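Local structure of glycosyltransferase (Rickettsia africae, 7MI0) at residues Leu315-Asn320 with Phe335-Asn340; Ile215-Arg220 with Ile291-Ser296. The protein probably transfers a sugar from an activated donor to an acceptor, as a glycosyltransferase of the GT-B fold. All blocks are in the same frame, centred on the assembly; numbering follows the deposited sequence.

Contact 1 (Leu315-Asn320 with Phe335-Asn340); sequences LVIATN and FHVEPN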
# COMPACT_ATOMS: atom_id res chain seq x y z
N LEU A 315 7.57 -9.19 15.20
CA LEU A 315 8.92 -8.79 14.83
C LEU A 315 8.98 -8.67 13.31
O LEU A 315 8.70 -9.65 12.60
CB LEU A 315 9.95 -9.79 15.34
CG LEU A 315 10.11 -9.86 16.86
CD1 LEU A 315 11.27 -10.78 17.21
CD2 LEU A 315 10.30 -8.47 17.47
N VAL A 316 9.33 -7.49 12.82
CA VAL A 316 9.24 -7.16 11.40
C VAL A 316 10.64 -6.93 10.85
O VAL A 316 11.44 -6.18 11.44
CB VAL A 316 8.36 -5.92 11.16
CG1 VAL A 316 8.63 -5.33 9.79
CG2 VAL A 316 6.89 -6.28 11.31
N ILE A 317 10.94 -7.56 9.72
CA ILE A 317 12.22 -7.43 9.03
C ILE A 317 11.93 -6.97 7.60
O ILE A 317 11.25 -7.68 6.85
CB ILE A 317 12.99 -8.76 9.04
CG1 ILE A 317 13.26 -9.21 10.47
CG2 ILE A 317 14.28 -8.63 8.27
CD1 ILE A 317 14.06 -10.50 10.54
N ALA A 318 12.44 -5.79 7.23
CA ALA A 318 12.19 -5.22 5.91
C ALA A 318 13.49 -4.76 5.27
O ALA A 318 14.43 -4.33 5.95
CB ALA A 318 11.22 -4.04 5.98
N THR A 319 13.53 -4.84 3.94
CA THR A 319 14.69 -4.36 3.20
C THR A 319 14.72 -2.84 3.20
O THR A 319 13.68 -2.19 3.04
CB THR A 319 14.67 -4.88 1.76
OG1 THR A 319 13.34 -4.76 1.23
CG2 THR A 319 15.10 -6.32 1.71
N ASN A 320 15.91 -2.29 3.38
CA ASN A 320 16.09 -0.84 3.50
C ASN A 320 16.09 -0.24 2.10
O ASN A 320 17.13 0.09 1.52
CB ASN A 320 17.37 -0.52 4.25
CG ASN A 320 17.61 0.96 4.37
OD1 ASN A 320 16.72 1.77 4.10
ND2 ASN A 320 18.82 1.33 4.78
N PHE A 335 13.29 -4.10 12.19
CA PHE A 335 14.68 -4.23 11.76
C PHE A 335 14.82 -3.97 10.27
O PHE A 335 13.97 -4.39 9.47
CB PHE A 335 15.22 -5.63 12.09
CG PHE A 335 14.92 -6.06 13.50
CD1 PHE A 335 15.72 -5.64 14.55
CD2 PHE A 335 13.84 -6.89 13.77
CE1 PHE A 335 15.45 -6.05 15.85
CE2 PHE A 335 13.57 -7.30 15.06
CZ PHE A 335 14.38 -6.88 16.10
N HIS A 336 15.88 -3.25 9.90
CA HIS A 336 16.27 -3.03 8.52
C HIS A 336 17.30 -4.07 8.10
O HIS A 336 18.12 -4.52 8.91
CB HIS A 336 16.89 -1.64 8.31
CG HIS A 336 15.99 -0.50 8.67
ND1 HIS A 336 16.47 0.74 9.02
CD2 HIS A 336 14.64 -0.41 8.72
CE1 HIS A 336 15.45 1.54 9.29
NE2 HIS A 336 14.33 0.87 9.11
N VAL A 337 17.27 -4.45 6.82
CA VAL A 337 18.32 -5.26 6.22
C VAL A 337 18.66 -4.67 4.85
O VAL A 337 17.82 -4.02 4.22
CB VAL A 337 17.93 -6.75 6.09
CG1 VAL A 337 19.16 -7.60 5.91
CG2 VAL A 337 17.21 -7.22 7.31
N GLU A 338 19.89 -4.89 4.41
CA GLU A 338 20.28 -4.50 3.06
C GLU A 338 19.53 -5.36 2.04
O GLU A 338 19.41 -6.58 2.22
CB GLU A 338 21.78 -4.66 2.85
CG GLU A 338 22.60 -3.44 3.20
CD GLU A 338 24.08 -3.65 2.93
OE1 GLU A 338 24.43 -4.61 2.19
OE2 GLU A 338 24.91 -2.88 3.46
N PRO A 339 19.05 -4.77 0.95
CA PRO A 339 18.33 -5.55 -0.05
C PRO A 339 19.27 -6.43 -0.84
O PRO A 339 20.44 -6.09 -1.07
CB PRO A 339 17.71 -4.47 -0.96
CG PRO A 339 17.97 -3.15 -0.26
CD PRO A 339 19.18 -3.36 0.57
N ASN A 340 18.75 -7.59 -1.25
CA ASN A 340 19.50 -8.53 -2.09
C ASN A 340 20.80 -8.95 -1.40
O ASN A 340 21.89 -8.89 -1.98
CB ASN A 340 19.78 -7.93 -3.47
CG ASN A 340 19.81 -8.98 -4.57
OD1 ASN A 340 19.84 -10.17 -4.30
ND2 ASN A 340 19.80 -8.52 -5.82

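Contact 2 (Ile215-Arg220 with Ile291-Ser296); sequences ILMPSR and IIISAS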
# COMPACT_ATOMS: atom_id res chain seq x y z
N ILE A 215 7.51 -18.02 10.12
CA ILE A 215 7.94 -16.87 9.32
C ILE A 215 6.92 -16.65 8.22
O ILE A 215 6.72 -17.53 7.37
CB ILE A 215 9.34 -17.09 8.74
CG1 ILE A 215 10.35 -17.37 9.84
CG2 ILE A 215 9.75 -15.88 7.91
CD1 ILE A 215 11.70 -17.83 9.32
N LEU A 216 6.28 -15.49 8.22
CA LEU A 216 5.30 -15.16 7.20
C LEU A 216 5.91 -14.14 6.24
O LEU A 216 6.35 -13.07 6.67
CB LEU A 216 4.02 -14.60 7.83
CG LEU A 216 2.88 -14.36 6.84
CD1 LEU A 216 2.39 -15.69 6.27
CD2 LEU A 216 1.75 -13.60 7.52
N MET A 217 5.94 -14.48 4.96
CA MET A 217 6.22 -13.49 3.93
C MET A 217 4.96 -13.26 3.11
O MET A 217 4.67 -14.03 2.18
CB MET A 217 7.37 -13.93 3.02
CG MET A 217 7.75 -12.85 2.04
SD MET A 217 8.97 -13.40 0.85
CE MET A 217 9.12 -11.92 -0.15
N PRO A 218 4.16 -12.26 3.44
CA PRO A 218 2.97 -11.92 2.65
C PRO A 218 3.34 -10.99 1.50
O PRO A 218 3.28 -9.77 1.58
CB PRO A 218 2.05 -11.24 3.67
CG PRO A 218 2.89 -11.06 4.94
CD PRO A 218 4.31 -11.36 4.59
N SER A 219 3.79 -11.59 0.40
CA SER A 219 4.22 -10.86 -0.78
C SER A 219 3.63 -11.52 -2.01
O SER A 219 3.62 -12.75 -2.13
CB SER A 219 5.74 -10.82 -0.90
OG SER A 219 6.32 -9.86 -0.04
N ARG A 220 3.13 -10.69 -2.93
CA ARG A 220 2.80 -11.16 -4.26
C ARG A 220 3.98 -11.93 -4.84
O ARG A 220 5.14 -11.54 -4.67
CB ARG A 220 2.43 -9.96 -5.16
CG ARG A 220 2.33 -10.28 -6.64
CD ARG A 220 1.62 -9.17 -7.42
NE ARG A 220 2.45 -8.00 -7.70
CZ ARG A 220 2.50 -6.90 -6.96
NH1 ARG A 220 1.82 -6.81 -5.82
NH2 ARG A 220 3.23 -5.87 -7.36
N ILE A 291 7.55 -13.75 12.95
CA ILE A 291 8.42 -12.86 12.19
C ILE A 291 7.81 -12.62 10.81
O ILE A 291 7.45 -13.58 10.12
CB ILE A 291 9.84 -13.44 12.06
CG1 ILE A 291 10.47 -13.64 13.43
CG2 ILE A 291 10.71 -12.54 11.18
CD1 ILE A 291 11.66 -14.57 13.41
N ILE A 292 7.71 -11.35 10.41
CA ILE A 292 7.17 -10.96 9.11
C ILE A 292 8.31 -10.45 8.24
O ILE A 292 9.20 -9.75 8.73
CB ILE A 292 6.07 -9.89 9.24
CG1 ILE A 292 5.06 -10.29 10.31
CG2 ILE A 292 5.36 -9.71 7.91
CD1 ILE A 292 4.32 -11.56 9.99
N ILE A 293 8.27 -10.77 6.95
CA ILE A 293 9.38 -10.50 6.04
C ILE A 293 8.89 -9.68 4.85
O ILE A 293 7.96 -10.09 4.16
CB ILE A 293 10.05 -11.79 5.54
CG1 ILE A 293 10.58 -12.63 6.71
CG2 ILE A 293 11.17 -11.45 4.56
CD1 ILE A 293 11.74 -12.00 7.45
N SER A 294 9.53 -8.54 4.63
CA SER A 294 9.52 -7.86 3.34
C SER A 294 10.95 -7.86 2.82
O SER A 294 11.85 -7.30 3.45
CB SER A 294 9.01 -6.43 3.44
OG SER A 294 9.45 -5.67 2.32
N ALA A 295 11.16 -8.50 1.67
CA ALA A 295 12.50 -8.72 1.15
C ALA A 295 12.67 -8.12 -0.24
O ALA A 295 13.50 -8.59 -1.02
CB ALA A 295 12.83 -10.21 1.13
N SER A 296 11.88 -7.10 -0.56
CA SER A 296 11.88 -6.55 -1.91
C SER A 296 13.25 -6.00 -2.27
O SER A 296 13.88 -5.30 -1.47
CB SER A 296 10.82 -5.45 -2.03
OG SER A 296 9.56 -5.90 -1.57

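Contact 1 (Leu315-Asn320 with Phe335-Asn340)
I317 meets two side chains of the edge strand on one face of the parallel sheet: F335, its partner in register, and V337, the next residue of that strand on the same face. Its two branches divide the work. CG1, turned beside the backbone N (chi1 -60°), reaches obliquely toward the phenyl ring, with I317 CG1 and F335 CD2 4.1 Å apart. CG2, anti to that N, slants across to the valine, where I317 CG2 lies 3.4 Å from V337 CG2. The ring itself is approached at its edge, near its plane, by L315, whose CD2 stands 4.2 Å from F335 CE2. Further on, the T319 methyl leans across the proline, CG2 of T319 lying 3.8 Å from CA of P339. Helix 342-355 packs against this face, with C352 touching I317 and F335, and A344 and K348 against V337. A318 and H336 point to the other face, where I328 and V325 lie close.

Four backbone hydrogen bonds carry the ladder. F335 takes part through both its N, given to V316 O, and its O, which receives A318 N at 3.1 Å in a nearly straight bond (170°). V337 likewise gives its N to A318 O and accepts N320 N, the latter at 2.7 Å. Beyond the strands N320 and E338 are exposed, although N320 keeps its N-H in the ladder. The face of I317, F335 and V337 is mainly apolar, with the polar main chain of the ladder paired in the sheet.

Contact 2 (Ile215-Arg220 with Ile291-Ser296)
I215 and L216 pair in parallel register with I291 and I292 in the six-stranded Rossmann-like sheet of the C-terminal half, as in GT-B enzymes; the strand order 3-2-1-4-5-6 makes 214-218 and 291-294 neighbours at its middle. L216 holds both backbone hydrogen bonds across the pair: its N is given to I291 O at 2.9 Å, and its O receives I293 N, the donor tilted 15° from the carbonyl plane.

I292 can be followed outward. Its CB sits 4.1 Å from L216 O. There the chain forks: chi1 of -48° sets CG1 beside the backbone N and leaves CG2 anti to it. I292 CG2 lies 3.7 Å from L216 O and 3.9 Å from P218 CD, the isoleucine and proline side chains crossing at about a right angle. The other branch bends back at CG1, and its tip meets the leucine, I292 CD1 lying 3.7 Å from L216 CB and slightly farther from CD2. These two side chains lie side by side and point the same way. L245 and V247 of strand 243-247 also touch L216.

On the face of I215 and I291, helix 342-355 supplies I349, C352 and F353. Here I215 CG2 slants against I293 CG1 at 3.6 Å. M217 runs out extended past H227 and L230 of helix 227-235; its CG passes 3.5 Å from I293 O, and its terminal CE stops 4.3 Å from A295 CB.

Contacts 1 and 2 are alternate strand pairings of one parallel sheet, their centres 10 Å apart, joined by the intervening pairing of strand 291-294 with strand 315-319. The backbone links them directly: I317 O and S294 N are 2.9 Å apart, a probable hydrogen bond. At the C-terminal end of strand 315-319, T319 OG1 stands 2.8 Å from S296 O, probably hydrogen-bonded to it, and T319 CG2 packs 3.6 Å from A295 CA. Helix 342-355 packs against both contacts on the same face of the sheet. Both lie in the C-terminal half, which in GT-B enzymes generally binds the nucleotide-sugar donor; a donor site near them is only inferred from the family.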